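PDB 4DS2: ubiquitin-conjugating enzyme E2, putative from Trypanosoma cruzi, which probably acts as a ubiquitin-conjugating (E2) enzyme, carrying activated ubiquitin or a related modifier as a thioester before transfer to a target. Local coordinates for residues K11-D16 with D47-W52; A40-D45 with K55-A60; Y95-T100 with P145-Y150. All blocks are in the same frame, centred on the assembly; numbering follows the deposited sequence.

Overall arrangement
All three contacts belong to one ubiquitin-conjugating domain. Contacts 1 and 2 share strand 51-57 and touch, although their centres lie 18 Å apart. Contact 1 is buried, mainly apolar packing of helix 11-27 against the hairpin turn, with no hydrogen bond across it. Contact 2 is the other part of the same hairpin, partly buried and held by backbone hydrogen bonds, with a core face and a more exposed face carrying Lys55 and Lys57. Contact 3 lies on the opposite side of the chain's centre from contact 1, about 31 Å away between centres. It is also buried and lacks hydrogen bonds across it, but it joins a loop to helix 145-153.

Contact 1: K11-D16 with D47-W52; sequences KRIIKD and DTIYNW
Ile13 packs into the bend at Ile49, Tyr50 and Trp52. Here the N-terminal helix of the ubiquitin-conjugating fold, 11-27, meets the turn of the hairpin formed by strands 40-46 and 51-57. A type I beta turn runs from Thr48 to Asn51. The contact is mainly apolar, and no hydrogen bond crosses it.

Ile13 uses both branches. Its CG2 meets the turn backbone and lies 4.1 Å from CB of Ile49. Its CD1 approaches the Tyr50 ring obliquely, 3.4 Å from CE1 of Tyr50, and the two side chains cross at about a right angle. With CG1 anti to the carbonyl carbon (chi1 -65°) and an extended chi2, the longer branch is carried to the tyrosine. Ile14 adds a smaller touch, with its CG1 4.1 Å from CD1 of Ile49.

The Trp52 indole reaches back to the helix backbone. Ile13 O sits at the ring edge, 3.5 Å from CZ2 of Trp52. Farther along the helix, CH2 of Trp52 comes to 3.7 Å from the backbone C of Asp16. Leu17 and Leu20 of the same helix also touch the indole, as does the ring of Phe77.

The polar ends are held mostly by residues outside the two segments. Asp16 OD2 bonds to Tyr81 OH and Ala120 N. It also forms a salt bridge with Arg12 NH1, one helical turn earlier, whose hydrogen bond is weak. Tyr50 OH bonds to the carbonyl of Ile8, so the tyrosine also anchors the chain ahead of the helix. Within the turn segment, Trp52 NE1 donates to Ile49 O at 2.7 Å. That bond is bent, with an N-H...O angle of 131° and the acceptor 18° out of the indole plane.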
loop_
_atom_site.group_PDB
_atom_site.type_symbol
_atom_site.label_atom_id
_atom_site.label_comp_id
_atom_site.label_asym_id
_atom_site.label_seq_id
_atom_site.Cartn_x
_atom_site.Cartn_y
_atom_site.Cartn_z
ATOM N N LYS A 11 -21.212 7.130 4.592
ATOM C CA LYS A 11 -21.713 6.833 3.256
ATOM C C LYS A 11 -20.566 6.433 2.307
ATOM O O LYS A 11 -20.715 5.489 1.483
ATOM C CB LYS A 11 -22.510 8.034 2.702
ATOM C CG LYS A 11 -23.572 7.668 1.659
ATOM C CD LYS A 11 -22.962 7.416 0.259
ATOM C CE LYS A 11 -23.464 6.170 -0.489
ATOM N NZ LYS A 11 -23.118 6.235 -1.956
ATOM N N ARG A 12 -19.420 7.104 2.443
ATOM C CA ARG A 12 -18.303 6.944 1.513
ATOM C C ARG A 12 -17.326 5.813 1.806
ATOM O O ARG A 12 -16.665 5.333 0.880
ATOM C CB ARG A 12 -17.533 8.246 1.399
ATOM C CG ARG A 12 -18.187 9.267 0.473
ATOM C CD ARG A 12 -17.905 8.945 -0.990
ATOM N NE ARG A 12 -16.730 9.695 -1.410
ATOM C CZ ARG A 12 -15.521 9.197 -1.586
ATOM N NH1 ARG A 12 -15.281 7.918 -1.416
ATOM N NH2 ARG A 12 -14.536 9.990 -1.961
ATOM N N ILE A 13 -17.175 5.400 3.055
ATOM C CA ILE A 13 -16.330 4.264 3.352
ATOM C C ILE A 13 -16.995 3.000 2.763
ATOM O O ILE A 13 -16.317 2.154 2.128
ATOM C CB ILE A 13 -16.106 4.045 4.870
ATOM C CG1 ILE A 13 -15.324 5.196 5.523
ATOM C CG2 ILE A 13 -15.327 2.766 5.111
ATOM C CD1 ILE A 13 -15.082 5.018 7.002
ATOM N N ILE A 14 -18.306 2.867 3.032
ATOM C CA ILE A 14 -19.129 1.745 2.580
ATOM C C ILE A 14 -19.180 1.733 1.037
ATOM O O ILE A 14 -18.897 0.689 0.405
ATOM C CB ILE A 14 -20.553 1.839 3.191
ATOM C CG1 ILE A 14 -20.507 1.569 4.704
ATOM C CG2 ILE A 14 -21.507 0.881 2.511
ATOM C CD1 ILE A 14 -21.606 2.191 5.542
ATOM N N LYS A 15 -19.489 2.898 0.432
ATOM C CA LYS A 15 -19.480 3.035 -1.045
ATOM C C LYS A 15 -18.112 2.625 -1.658
ATOM O O LYS A 15 -18.076 1.859 -2.638
ATOM C CB LYS A 15 -19.862 4.452 -1.473
ATOM C CG LYS A 15 -20.041 4.644 -2.995
ATOM C CD LYS A 15 -19.207 5.821 -3.561
ATOM C CE LYS A 15 -19.569 6.178 -5.015
ATOM N NZ LYS A 15 -18.862 7.350 -5.643
ATOM N N ASP A 16 -17.009 3.098 -1.068
ATOM C CA ASP A 16 -15.656 2.692 -1.519
ATOM C C ASP A 16 -15.252 1.249 -1.258
ATOM O O ASP A 16 -14.455 0.715 -2.029
ATOM C CB ASP A 16 -14.568 3.579 -0.937
ATOM C CG ASP A 16 -14.607 4.985 -1.493
ATOM O OD1 ASP A 16 -15.559 5.349 -2.224
ATOM O OD2 ASP A 16 -13.680 5.752 -1.185
ATOM N N ASP A 47 -12.654 -5.204 9.678
ATOM C CA ASP A 47 -12.702 -5.345 11.126
ATOM C C ASP A 47 -13.275 -4.014 11.604
ATOM O O ASP A 47 -12.510 -3.127 12.025
ATOM C CB ASP A 47 -11.282 -5.544 11.658
ATOM C CG ASP A 47 -11.189 -5.415 13.172
ATOM O OD1 ASP A 47 -12.220 -5.440 13.863
ATOM O OD2 ASP A 47 -10.051 -5.305 13.672
ATOM N N THR A 48 -14.612 -3.859 11.525
ATOM C CA THR A 48 -15.239 -2.540 11.574
ATOM C C THR A 48 -15.065 -2.072 10.174
ATOM O O THR A 48 -14.190 -2.586 9.490
ATOM C CB THR A 48 -14.505 -1.638 12.576
ATOM O OG1 THR A 48 -14.916 -2.001 13.903
ATOM C CG2 THR A 48 -14.788 -0.266 12.372
ATOM N N ILE A 49 -15.903 -1.144 9.699
ATOM C CA ILE A 49 -15.719 -0.600 8.336
ATOM C C ILE A 49 -14.485 0.289 8.237
ATOM O O ILE A 49 -14.044 0.635 7.151
ATOM C CB ILE A 49 -16.952 0.163 7.814
ATOM C CG1 ILE A 49 -17.242 1.425 8.655
ATOM C CG2 ILE A 49 -18.173 -0.743 7.819
ATOM C CD1 ILE A 49 -18.277 2.362 8.080
ATOM N N TYR A 50 -13.924 0.607 9.393
ATOM C CA TYR A 50 -12.823 1.552 9.560
ATOM C C TYR A 50 -11.467 0.922 9.449
ATOM O O TYR A 50 -10.448 1.624 9.418
ATOM C CB TYR A 50 -12.939 2.246 10.925
ATOM C CG TYR A 50 -14.152 3.149 10.956
ATOM C CD1 TYR A 50 -14.084 4.451 10.452
ATOM C CD2 TYR A 50 -15.378 2.666 11.382
ATOM C CE1 TYR A 50 -15.195 5.257 10.441
ATOM C CE2 TYR A 50 -16.498 3.459 11.366
ATOM C CZ TYR A 50 -16.398 4.752 10.899
ATOM O OH TYR A 50 -17.505 5.532 10.919
ATOM N N ASN A 51 -11.456 -0.395 9.314
ATOM C CA ASN A 51 -10.261 -1.121 9.270
ATOM C C ASN A 51 -10.363 -2.235 8.231
ATOM O O ASN A 51 -11.104 -3.215 8.395
ATOM C CB ASN A 51 -10.020 -1.624 10.653
ATOM C CG ASN A 51 -8.589 -1.613 10.969
ATOM O OD1 ASN A 51 -7.779 -2.253 10.268
ATOM N ND2 ASN A 51 -8.229 -0.806 11.961
ATOM N N TRP A 52 -9.651 -2.057 7.120
ATOM C CA TRP A 52 -9.661 -3.058 6.068
ATOM C C TRP A 52 -8.341 -3.740 6.052
ATOM O O TRP A 52 -7.347 -3.100 5.880
ATOM C CB TRP A 52 -9.876 -2.449 4.698
ATOM C CG TRP A 52 -11.054 -1.523 4.501
ATOM C CD1 TRP A 52 -12.065 -1.176 5.398
ATOM C CD2 TRP A 52 -11.393 -0.839 3.258
ATOM N NE1 TRP A 52 -12.962 -0.328 4.814
ATOM C CE2 TRP A 52 -12.617 -0.095 3.520
ATOM C CE3 TRP A 52 -10.823 -0.782 1.988
ATOM C CZ2 TRP A 52 -13.223 0.681 2.542
ATOM C CZ3 TRP A 52 -11.439 0.003 1.007
ATOM C CH2 TRP A 52 -12.622 0.715 1.286
#

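Contact 2: A40-D45 with K55-A60; sequences AIFSVD and KVKAPA
This is an antiparallel strand pair with a classic beta bulge, within the hairpin 40-46/51-57 at one edge of the four-stranded antiparallel sheet of the ubiquitin-conjugating fold. Ala40 and Lys57 form a hydrogen-bonded pair, with Lys57 N to Ala40 O at 2.8 Å and a return bond from Ala40 N to Lys57 O. Ile41 and Val56 follow as a non-hydrogen-bonded pair. Then Phe42 and Ser43 both face Lys55. Phe42 N donates to Lys55 O, and Lys55 N donates to Ser43 O at 3.0 Å.

The two faces differ. Ile41 and Val56 lie side by side, CG1 of Ile41 4.1 Å from CG2 of Val56, and point into the core, where helix 120-132 covers them with Ile124 and Leu128. Ala40, Ser43, Lys55 and Lys57 point to the other face.

Phe42 lies across the neighbouring strand on that face. Its CG sits between the backbone N and the carbonyl carbon (chi1 70°), which turns the ring over Lys55. Lys55 CB meets one ring face in a CH-pi contact, 3.6 Å from Phe42 CZ. Lys57, bent at chi2 and chi4, brings its NZ to 4.6 Å from the Phe42 ring centroid, an off-centre cation-pi contact.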
loop_
_atom_site.group_PDB
_atom_site.type_symbol
_atom_site.label_atom_id
_atom_site.label_comp_id
_atom_site.label_asym_id
_atom_site.label_seq_id
_atom_site.Cartn_x
_atom_site.Cartn_y
_atom_site.Cartn_z
ATOM N N ALA A 40 -1.523 -7.045 -7.441
ATOM C CA ALA A 40 -2.863 -7.592 -7.429
ATOM C C ALA A 40 -3.310 -7.676 -5.971
ATOM O O ALA A 40 -2.628 -8.279 -5.141
ATOM C CB ALA A 40 -2.873 -8.963 -8.106
ATOM N N ILE A 41 -4.428 -7.027 -5.656
ATOM C CA ILE A 41 -5.098 -7.205 -4.366
ATOM C C ILE A 41 -6.074 -8.349 -4.599
ATOM O O ILE A 41 -6.911 -8.256 -5.493
ATOM C CB ILE A 41 -5.890 -5.939 -3.917
ATOM C CG1 ILE A 41 -5.056 -4.651 -4.073
ATOM C CG2 ILE A 41 -6.352 -6.073 -2.465
ATOM C CD1 ILE A 41 -5.808 -3.326 -3.885
ATOM N N PHE A 42 -5.962 -9.422 -3.811
ATOM C CA PHE A 42 -6.769 -10.653 -3.998
ATOM C C PHE A 42 -7.639 -11.109 -2.785
ATOM O O PHE A 42 -8.412 -12.060 -2.909
ATOM C CB PHE A 42 -5.876 -11.811 -4.459
ATOM C CG PHE A 42 -4.935 -12.326 -3.399
ATOM C CD1 PHE A 42 -3.693 -11.732 -3.203
ATOM C CD2 PHE A 42 -5.294 -13.418 -2.597
ATOM C CE1 PHE A 42 -2.826 -12.194 -2.212
ATOM C CE2 PHE A 42 -4.434 -13.892 -1.614
ATOM C CZ PHE A 42 -3.199 -13.277 -1.419
ATOM N N SER A 43 -7.511 -10.447 -1.631
ATOM C CA SER A 43 -8.427 -10.637 -0.513
ATOM C C SER A 43 -8.628 -9.330 0.239
ATOM O O SER A 43 -7.687 -8.594 0.486
ATOM C CB SER A 43 -7.918 -11.725 0.435
ATOM O OG SER A 43 -8.415 -11.527 1.745
ATOM N N VAL A 44 -9.870 -9.064 0.618
ATOM C CA VAL A 44 -10.250 -7.890 1.402
ATOM C C VAL A 44 -11.171 -8.344 2.526
ATOM O O VAL A 44 -12.334 -8.622 2.295
ATOM C CB VAL A 44 -11.027 -6.851 0.540
ATOM C CG1 VAL A 44 -11.508 -5.699 1.407
ATOM C CG2 VAL A 44 -10.190 -6.331 -0.617
ATOM N N ASP A 45 -10.654 -8.460 3.736
ATOM C CA ASP A 45 -11.491 -8.716 4.928
ATOM C C ASP A 45 -11.636 -7.327 5.644
ATOM O O ASP A 45 -10.881 -6.397 5.328
ATOM C CB ASP A 45 -10.865 -9.857 5.800
ATOM C CG ASP A 45 -10.903 -11.309 5.090
ATOM O OD1 ASP A 45 -11.862 -11.687 4.373
ATOM O OD2 ASP A 45 -9.958 -12.108 5.252
ATOM N N LYS A 55 -4.850 -8.631 1.474
ATOM C CA LYS A 55 -3.751 -9.504 1.039
ATOM C C LYS A 55 -3.427 -9.193 -0.415
ATOM O O LYS A 55 -4.313 -9.005 -1.240
ATOM C CB LYS A 55 -4.091 -10.971 1.208
ATOM C CG LYS A 55 -4.375 -11.367 2.658
ATOM C CD LYS A 55 -4.409 -12.887 2.838
ATOM C CE LYS A 55 -5.043 -13.363 4.138
ATOM N NZ LYS A 55 -5.329 -14.823 4.029
ATOM N N VAL A 56 -2.140 -9.065 -0.698
ATOM C CA VAL A 56 -1.673 -8.470 -1.956
ATOM C C VAL A 56 -0.504 -9.270 -2.480
ATOM O O VAL A 56 0.248 -9.860 -1.698
ATOM C CB VAL A 56 -1.240 -6.994 -1.746
ATOM C CG1 VAL A 56 -0.617 -6.422 -3.002
ATOM C CG2 VAL A 56 -2.418 -6.124 -1.295
ATOM N N LYS A 57 -0.358 -9.295 -3.804
ATOM C CA LYS A 57 0.917 -9.690 -4.447
ATOM C C LYS A 57 1.535 -8.449 -5.043
ATOM O O LYS A 57 0.838 -7.651 -5.657
ATOM C CB LYS A 57 0.686 -10.714 -5.553
ATOM C CG LYS A 57 0.058 -12.021 -5.068
ATOM C CD LYS A 57 1.021 -12.844 -4.225
ATOM C CE LYS A 57 0.272 -13.839 -3.354
ATOM N NZ LYS A 57 -0.346 -14.930 -4.149
ATOM N N ALA A 58 2.838 -8.270 -4.853
ATOM C CA ALA A 58 3.573 -7.283 -5.652
ATOM C C ALA A 58 3.650 -7.741 -7.123
ATOM O O ALA A 58 3.414 -8.927 -7.421
ATOM C CB ALA A 58 4.955 -7.052 -5.083
ATOM N N PRO A 59 3.967 -6.806 -8.052
ATOM C CA PRO A 59 4.144 -7.138 -9.474
ATOM C C PRO A 59 5.257 -8.178 -9.697
ATOM O O PRO A 59 6.286 -8.116 -9.016
ATOM C CB PRO A 59 4.587 -5.797 -10.087
ATOM C CG PRO A 59 4.188 -4.749 -9.118
ATOM C CD PRO A 59 4.354 -5.406 -7.786
ATOM N N ALA A 60 5.059 -9.103 -10.650
ATOM C CA ALA A 60 6.118 -10.055 -11.080
ATOM C C ALA A 60 7.354 -9.280 -11.589
ATOM O O ALA A 60 8.506 -9.690 -11.389
ATOM C CB ALA A 60 5.590 -10.984 -12.156
#

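Contact 3: Y95-T100 with P145-Y150; sequences YSPLVT and PEARHY
Tyr95 lays one face of its ring over the methyl group of Ala147, with CZ of Tyr95 3.9 Å from CB of Ala147. The ring's CG is anti to the backbone N (chi1 -174°), which sends the phenol across the helix. Its OH then reaches CB of Tyr150, 3.9 Å away, and the two tyrosine side chains cross at about a right angle. The same hydroxyl is hydrogen-bonded to Arg161 NH1. Arg161 also makes a cation-pi contact with Tyr150.

The methyl also sits against the loop backbone, with CB of Ala147 3.4 Å from C of Ser96. Ser96 OG accepts from Leu98 N at 2.8 Å, an ST turn that shapes the loop here.

On the other flank, Pro97 meets Arg148. The arginine chain bends at chi2 and chi3, bringing its guanidinium group back beside the loop. CB of Pro97 lies over one guanidinium face, 3.7 Å from NH1 of Arg148. CD2 of Leu98 approaches the edge. A salt bridge to Asp142 and a bond to Tyr135 O hold the arginine's polar end.

Helix 145-153 thus backs the loop after strand 87-90, where Ser96-Pro97-Leu98 appears to correspond to the His-Pro-Asn motif that precedes the presumed active-site cysteine in E2 enzymes.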
loop_
_atom_site.group_PDB
_atom_site.type_symbol
_atom_site.label_atom_id
_atom_site.label_comp_id
_atom_site.label_asym_id
_atom_site.label_seq_id
_atom_site.Cartn_x
_atom_site.Cartn_y
_atom_site.Cartn_z
ATOM N N TYR A 95 11.451 -4.576 3.440
ATOM C CA TYR A 95 12.665 -3.773 3.452
ATOM C C TYR A 95 12.487 -2.720 2.353
ATOM O O TYR A 95 12.260 -3.040 1.200
ATOM C CB TYR A 95 13.927 -4.626 3.274
ATOM C CG TYR A 95 15.225 -3.849 3.423
ATOM C CD1 TYR A 95 15.656 -3.427 4.676
ATOM C CD2 TYR A 95 16.006 -3.506 2.302
ATOM C CE1 TYR A 95 16.838 -2.699 4.819
ATOM C CE2 TYR A 95 17.200 -2.786 2.430
ATOM C CZ TYR A 95 17.617 -2.374 3.694
ATOM O OH TYR A 95 18.789 -1.647 3.874
ATOM N N SER A 96 12.556 -1.448 2.744
ATOM C CA SER A 96 12.273 -0.341 1.846
ATOM C C SER A 96 12.680 0.982 2.475
ATOM O O SER A 96 12.594 1.139 3.708
ATOM C CB SER A 96 10.778 -0.301 1.539
ATOM O OG SER A 96 10.380 0.970 1.047
ATOM N N PRO A 97 13.080 1.957 1.621
ATOM C CA PRO A 97 13.254 3.346 2.080
ATOM C C PRO A 97 11.942 4.034 2.504
ATOM O O PRO A 97 11.971 5.017 3.249
ATOM C CB PRO A 97 13.800 4.061 0.837
ATOM C CG PRO A 97 14.014 3.016 -0.227
ATOM C CD PRO A 97 13.205 1.844 0.150
ATOM N N LEU A 98 10.814 3.516 2.013
ATOM C CA LEU A 98 9.507 4.193 2.189
ATOM C C LEU A 98 8.669 3.600 3.393
ATOM O O LEU A 98 7.687 4.202 3.866
ATOM C CB LEU A 98 8.751 4.236 0.829
ATOM C CG LEU A 98 9.393 4.937 -0.408
ATOM C CD1 LEU A 98 8.715 4.479 -1.702
ATOM C CD2 LEU A 98 9.352 6.454 -0.332
ATOM N N VAL A 99 9.139 2.472 3.937
ATOM C CA VAL A 99 8.466 1.766 5.037
ATOM C C VAL A 99 9.366 1.627 6.289
ATOM O O VAL A 99 10.539 1.288 6.182
ATOM C CB VAL A 99 8.045 0.344 4.599
ATOM C CG1 VAL A 99 7.202 -0.314 5.701
ATOM C CG2 VAL A 99 7.322 0.387 3.255
ATOM N N THR A 100 8.799 1.872 7.468
ATOM C CA THR A 100 9.539 1.714 8.734
ATOM C C THR A 100 9.538 0.235 9.215
ATOM O O THR A 100 8.870 -0.619 8.618
ATOM C CB THR A 100 8.976 2.633 9.858
ATOM O OG1 THR A 100 7.770 2.068 10.397
ATOM C CG2 THR A 100 8.693 4.027 9.351
ATOM N N PRO A 145 16.046 5.898 6.088
ATOM C CA PRO A 145 17.161 6.406 5.294
ATOM C C PRO A 145 18.369 5.436 5.166
ATOM O O PRO A 145 19.174 5.582 4.243
ATOM C CB PRO A 145 17.535 7.700 6.010
ATOM C CG PRO A 145 17.150 7.468 7.418
ATOM C CD PRO A 145 15.977 6.529 7.410
ATOM N N GLU A 146 18.517 4.480 6.079
ATOM C CA GLU A 146 19.482 3.404 5.879
ATOM C C GLU A 146 19.134 2.574 4.639
ATOM O O GLU A 146 20.024 2.213 3.874
ATOM C CB GLU A 146 19.570 2.504 7.111
ATOM C CG GLU A 146 20.554 3.004 8.171
ATOM C CD GLU A 146 19.941 3.224 9.565
ATOM O OE1 GLU A 146 20.730 2.978 10.500
ATOM O OE2 GLU A 146 18.744 3.661 9.733
ATOM N N ALA A 147 17.855 2.300 4.415
ATOM C CA ALA A 147 17.452 1.604 3.199
ATOM C C ALA A 147 17.694 2.457 1.918
ATOM O O ALA A 147 18.078 1.932 0.867
ATOM C CB ALA A 147 15.996 1.187 3.296
ATOM N N ARG A 148 17.488 3.772 2.007
ATOM C CA ARG A 148 17.734 4.658 0.861
ATOM C C ARG A 148 19.225 4.705 0.505
ATOM O O ARG A 148 19.607 4.546 -0.667
ATOM C CB ARG A 148 17.192 6.082 1.111
ATOM C CG ARG A 148 17.543 7.097 0.020
ATOM C CD ARG A 148 16.964 6.741 -1.355
ATOM N NE ARG A 148 15.502 6.875 -1.337
ATOM C CZ ARG A 148 14.640 6.274 -2.163
ATOM N NH1 ARG A 148 13.320 6.440 -2.013
ATOM N NH2 ARG A 148 15.082 5.493 -3.140
ATOM N N HIS A 149 20.052 4.920 1.518
ATOM C CA HIS A 149 21.503 4.920 1.340
ATOM C C HIS A 149 22.012 3.650 0.715
ATOM O O HIS A 149 22.860 3.677 -0.154
ATOM C CB HIS A 149 22.161 5.129 2.680
ATOM C CG HIS A 149 23.631 5.430 2.591
ATOM N ND1 HIS A 149 24.533 4.531 2.130
ATOM C CD2 HIS A 149 24.352 6.585 2.931
ATOM C CE1 HIS A 149 25.756 5.082 2.167
ATOM N NE2 HIS A 149 25.644 6.336 2.665
ATOM N N TYR A 150 21.468 2.531 1.140
ATOM C CA TYR A 150 21.889 1.250 0.647
ATOM C C TYR A 150 21.460 0.997 -0.813
ATOM O O TYR A 150 22.253 0.468 -1.619
ATOM C CB TYR A 150 21.376 0.157 1.583
ATOM C CG TYR A 150 22.157 -1.130 1.481
ATOM C CD1 TYR A 150 23.488 -1.219 1.927
ATOM C CD2 TYR A 150 21.562 -2.278 0.935
ATOM C CE1 TYR A 150 24.193 -2.420 1.827
ATOM C CE2 TYR A 150 22.255 -3.475 0.831
ATOM C CZ TYR A 150 23.562 -3.546 1.265
ATOM O OH TYR A 150 24.214 -4.760 1.144
#